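Local coordinates for ThiJ/PfpI family protein (Francisella tularensis subsp. novicida, PDB 4P5P), which belongs to the Hsp31-like branch of the DJ-1/PfpI family, is a virulence factor, and may have glyoxalase III or cysteine protease activity, at residues 23-28 with 64-69. Numbering follows the deposited sequence.
Sequences LWLSEL and YYNDKF
Asn-66 and Leu-25 lie alongside each other, pointing opposite ways, and Asn-66 is the residue most covered by the contact, mainly by Leu-25 and Ser-26. Leu-25 presents its CG and CD2 branch to the carboxamide, with CD2 3.6 Å from Asn-66 CG and 3.7 Å from Asn-66 CB. Leu-25 CG lies 3.5 Å from Asn-66 OD1. With Asn-66 CG anti to its own carbonyl carbon (chi1 -76°), the amide reaches across to the first turn of helix 26-35, where its two ends take different tasks. OD1 comes to 3.4 Å from Ser-26 CA but is not hydrogen-bonded to Ser-26 N, which lies badly oriented for it; its hydrogen bond is with Thr-29 OG1, about one turn further along that helix. Asn-66 ND2 instead donates to a water, 3.0 Å away, that also accepts from Ser-26 N at 2.9 Å. One water thus collects an N-H from each segment, and with Thr-29 it fixes the rotation of the buried amide. About a turn beyond Asn-66, Phe-69 CZ meets Leu-28 CD2 at 3.7 Å, the two side chains set roughly perpendicular to each other. This pair is apolar, and Tyr-32 meets the Phe-69 ring edge-to-face. In the flavodoxin-like fold, helix 64-71 packs here against the beginning of helix 26-35, while Leu-28 and Phe-69 both extend to Met-79 of helix 73-80 and to Ile-44 on strand 40-46 of the central sheet.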
ATOM      1  N   LEU A  23      -4.289   8.993   1.864  1.00 10.24           N
ATOM      2  CA  LEU A  23      -4.607   7.592   2.073  1.00  9.29           C
ATOM      3  C   LEU A  23      -6.059   7.270   1.742  1.00 10.76           C
ATOM      4  O   LEU A  23      -6.959   8.040   2.080  1.00 11.82           O
ATOM      5  CB  LEU A  23      -4.327   7.227   3.530  1.00  8.56           C
ATOM      6  CG  LEU A  23      -4.876   5.906   4.070  1.00  9.85           C
ATOM      7  CD1 LEU A  23      -4.109   4.721   3.512  1.00 11.12           C
ATOM      8  CD2 LEU A  23      -4.809   5.924   5.586  1.00 11.33           C
ATOM      9  N   TRP A  24      -6.274   6.116   1.102  1.00 10.52           N
ATOM     10  CA  TRP A  24      -7.628   5.570   0.971  1.00 11.01           C
ATOM     11  C   TRP A  24      -7.902   4.784   2.249  1.00 11.53           C
ATOM     12  O   TRP A  24      -7.370   3.689   2.432  1.00 12.01           O
ATOM     13  CB  TRP A  24      -7.778   4.678  -0.263  1.00 11.67           C
ATOM     14  CG  TRP A  24      -9.234   4.439  -0.559  1.00 13.31           C
ATOM     15  CD1 TRP A  24     -10.030   3.465  -0.035  1.00 14.09           C
ATOM     16  CD2 TRP A  24     -10.073   5.238  -1.397  1.00 14.98           C
ATOM     17  NE1 TRP A  24     -11.319   3.603  -0.506  1.00 14.39           N
ATOM     18  CE2 TRP A  24     -11.364   4.685  -1.345  1.00 15.43           C
ATOM     19  CE3 TRP A  24      -9.854   6.370  -2.184  1.00 16.47           C
ATOM     20  CZ2 TRP A  24     -12.429   5.225  -2.063  1.00 17.24           C
ATOM     21  CZ3 TRP A  24     -10.911   6.901  -2.889  1.00 16.87           C
ATOM     22  CH2 TRP A  24     -12.177   6.331  -2.821  1.00 17.34           C
ATOM     23  N   LEU A  25      -8.693   5.356   3.154  1.00 11.20           N
ATOM     24  CA  LEU A  25      -8.700   4.880   4.537  1.00 11.30           C
ATOM     25  C   LEU A  25      -8.960   3.390   4.715  1.00  9.88           C
ATOM     26  O   LEU A  25      -8.276   2.743   5.498  1.00  9.79           O
ATOM     27  CB  LEU A  25      -9.721   5.663   5.353  1.00 11.37           C
ATOM     28  CG  LEU A  25      -9.713   5.387   6.860  1.00 10.86           C
ATOM     29  CD1 LEU A  25      -8.319   5.600   7.463  1.00 10.73           C
ATOM     30  CD2 LEU A  25     -10.738   6.234   7.566  1.00 12.18           C
ATOM     31  N   SER A  26      -9.914   2.823   3.980  1.00 10.13           N
ATOM     32  CA  SER A  26     -10.240   1.418   4.194  1.00  9.74           C
ATOM     33  C   SER A  26      -9.116   0.466   3.769  1.00 10.57           C
ATOM     34  O   SER A  26      -9.127  -0.683   4.166  1.00 11.15           O
ATOM     35  CB  SER A  26     -11.534   1.043   3.461  1.00 13.64           C
ATOM     36  OG  SER A  26     -11.409   1.215   2.058  1.00 13.69           O
ATOM     37  N   GLU A  27      -8.162   0.930   2.965  1.00 11.43           N
ATOM     38  CA  GLU A  27      -7.024   0.090   2.606  1.00 11.80           C
ATOM     39  C   GLU A  27      -6.003  -0.017   3.734  1.00 11.10           C
ATOM     40  O   GLU A  27      -5.120  -0.872   3.686  1.00 12.01           O
ATOM     41  CB  GLU A  27      -6.371   0.611   1.329  1.00 11.86           C
ATOM     42  CG  GLU A  27      -7.298   0.355   0.135  1.00 13.66           C
ATOM     43  CD  GLU A  27      -6.864   0.978  -1.154  1.00 15.05           C
ATOM     44  OE1 GLU A  27      -7.637   0.879  -2.128  1.00 17.37           O
ATOM     45  OE2 GLU A  27      -5.783   1.566  -1.215  1.00 14.91           O
ATOM     46  N   LEU A  28      -6.138   0.863   4.733  1.00 10.60           N
ATOM     47  CA  LEU A  28      -5.450   0.709   6.004  1.00 10.43           C
ATOM     48  C   LEU A  28      -6.327  -0.077   6.976  1.00 10.81           C
ATOM     49  O   LEU A  28      -5.891  -1.081   7.535  1.00 10.54           O
ATOM     50  CB  LEU A  28      -5.077   2.079   6.598  1.00 11.61           C
ATOM     51  CG  LEU A  28      -4.473   2.072   8.008  1.00 12.15           C
ATOM     52  CD1 LEU A  28      -3.166   1.270   8.057  1.00 12.75           C
ATOM     53  CD2 LEU A  28      -4.238   3.484   8.497  1.00 12.19           C
ATOM     54  N   TYR A  64     -18.082   0.835   8.515  1.00 17.18           N
ATOM     55  CA  TYR A  64     -17.978   0.316   9.869  1.00 19.19           C
ATOM     56  C   TYR A  64     -16.540   0.299  10.396  1.00 17.94           C
ATOM     57  O   TYR A  64     -16.265   0.812  11.485  1.00 17.32           O
ATOM     58  CB  TYR A  64     -18.575  -1.090   9.917  1.00 20.80           C
ATOM     59  CG  TYR A  64     -18.480  -1.736  11.272  1.00 23.24           C
ATOM     60  CD1 TYR A  64     -19.398  -1.443  12.273  1.00 24.83           C
ATOM     61  CD2 TYR A  64     -17.464  -2.635  11.551  1.00 22.83           C
ATOM     62  CE1 TYR A  64     -19.302  -2.037  13.517  1.00 27.12           C
ATOM     63  CE2 TYR A  64     -17.354  -3.229  12.784  1.00 25.50           C
ATOM     64  CZ  TYR A  64     -18.273  -2.932  13.765  1.00 27.27           C
ATOM     65  OH  TYR A  64     -18.146  -3.541  14.993  1.00 29.77           O
ATOM     66  N   TYR A  65     -15.617  -0.274   9.635  1.00 17.39           N
ATOM     67  CA  TYR A  65     -14.260  -0.420  10.146  1.00 16.63           C
ATOM     68  C   TYR A  65     -13.513   0.909  10.139  1.00 15.86           C
ATOM     69  O   TYR A  65     -12.687   1.140  11.025  1.00 16.33           O
ATOM     70  CB  TYR A  65     -13.491  -1.497   9.371  1.00 18.37           C
ATOM     71  CG  TYR A  65     -13.912  -2.890   9.778  1.00 20.66           C
ATOM     72  CD1 TYR A  65     -13.596  -3.393  11.036  1.00 22.67           C
ATOM     73  CD2 TYR A  65     -14.654  -3.690   8.923  1.00 22.33           C
ATOM     74  CE1 TYR A  65     -13.997  -4.664  11.424  1.00 24.90           C
ATOM     75  CE2 TYR A  65     -15.055  -4.957   9.296  1.00 25.18           C
ATOM     76  CZ  TYR A  65     -14.729  -5.444  10.546  1.00 26.42           C
ATOM     77  OH  TYR A  65     -15.151  -6.718  10.901  1.00 28.87           O
ATOM     78  N   ASN A  66     -13.813   1.793   9.188  1.00 14.90           N
ATOM     79  CA  ASN A  66     -13.224   3.129   9.214  1.00 14.19           C
ATOM     80  C   ASN A  66     -13.603   3.853  10.502  1.00 14.88           C
ATOM     81  O   ASN A  66     -12.759   4.456  11.163  1.00 15.44           O
ATOM     82  CB  ASN A  66     -13.665   3.968   8.012  1.00 14.27           C
ATOM     83  CG  ASN A  66     -12.961   3.577   6.728  1.00 14.04           C
ATOM     84  OD1 ASN A  66     -12.014   2.786   6.737  1.00 13.35           O
ATOM     85  ND2 ASN A  66     -13.416   4.144   5.617  1.00 13.55           N
ATOM     86  N   ASP A  67     -14.886   3.793  10.847  1.00 17.24           N
ATOM     87  CA  ASP A  67     -15.368   4.439  12.061  1.00 17.11           C
ATOM     88  C   ASP A  67     -14.748   3.796  13.305  1.00 17.52           C
ATOM     89  O   ASP A  67     -14.385   4.492  14.254  1.00 18.10           O
ATOM     90  CB  ASP A  67     -16.898   4.372  12.140  1.00 21.04           C
ATOM     91  CG  ASP A  67     -17.583   5.376  11.228  1.00 24.57           C
ATOM     92  OD1 ASP A  67     -16.917   6.299  10.703  1.00 26.35           O
ATOM     93  OD2 ASP A  67     -18.811   5.259  11.069  1.00 27.86           O
ATOM     94  N   LYS A  68     -14.651   2.471  13.312  1.00 16.81           N
ATOM     95  CA  LYS A  68     -14.070   1.753  14.447  1.00 17.34           C
ATOM     96  C   LYS A  68     -12.633   2.206  14.682  1.00 17.14           C
ATOM     97  O   LYS A  68     -12.220   2.474  15.819  1.00 17.60           O
ATOM     98  CB  LYS A  68     -14.112   0.244  14.204  1.00 19.24           C
ATOM     99  CG  LYS A  68     -13.564  -0.602  15.348  1.00 20.71           C
ATOM    100  CD  LYS A  68     -13.558  -2.082  14.982  1.00 22.02           C
ATOM    101  CE  LYS A  68     -12.869  -2.924  16.045  1.00 25.22           C
ATOM    102  NZ  LYS A  68     -13.639  -2.974  17.306  1.00 27.66           N
ATOM    103  N   PHE A  69     -11.884   2.289  13.588  1.00 15.42           N
ATOM    104  CA  PHE A  69     -10.487   2.696  13.620  1.00 14.65           C
ATOM    105  C   PHE A  69     -10.337   4.096  14.208  1.00 15.77           C
ATOM    106  O   PHE A  69      -9.530   4.321  15.112  1.00 16.91           O
ATOM    107  CB  PHE A  69      -9.925   2.624  12.202  1.00 14.23           C
ATOM    108  CG  PHE A  69      -8.439   2.714  12.118  1.00 13.26           C
ATOM    109  CD1 PHE A  69      -7.666   1.572  12.105  1.00 12.62           C
ATOM    110  CD2 PHE A  69      -7.820   3.933  11.974  1.00 14.16           C
ATOM    111  CE1 PHE A  69      -6.293   1.650  11.995  1.00 13.70           C
ATOM    112  CE2 PHE A  69      -6.436   4.011  11.859  1.00 15.09           C
ATOM    113  CZ  PHE A  69      -5.683   2.875  11.875  1.00 14.11           C
TER
HETATM  114  O   HOH W   1     -12.281   4.034   2.800  1.00 13.33           O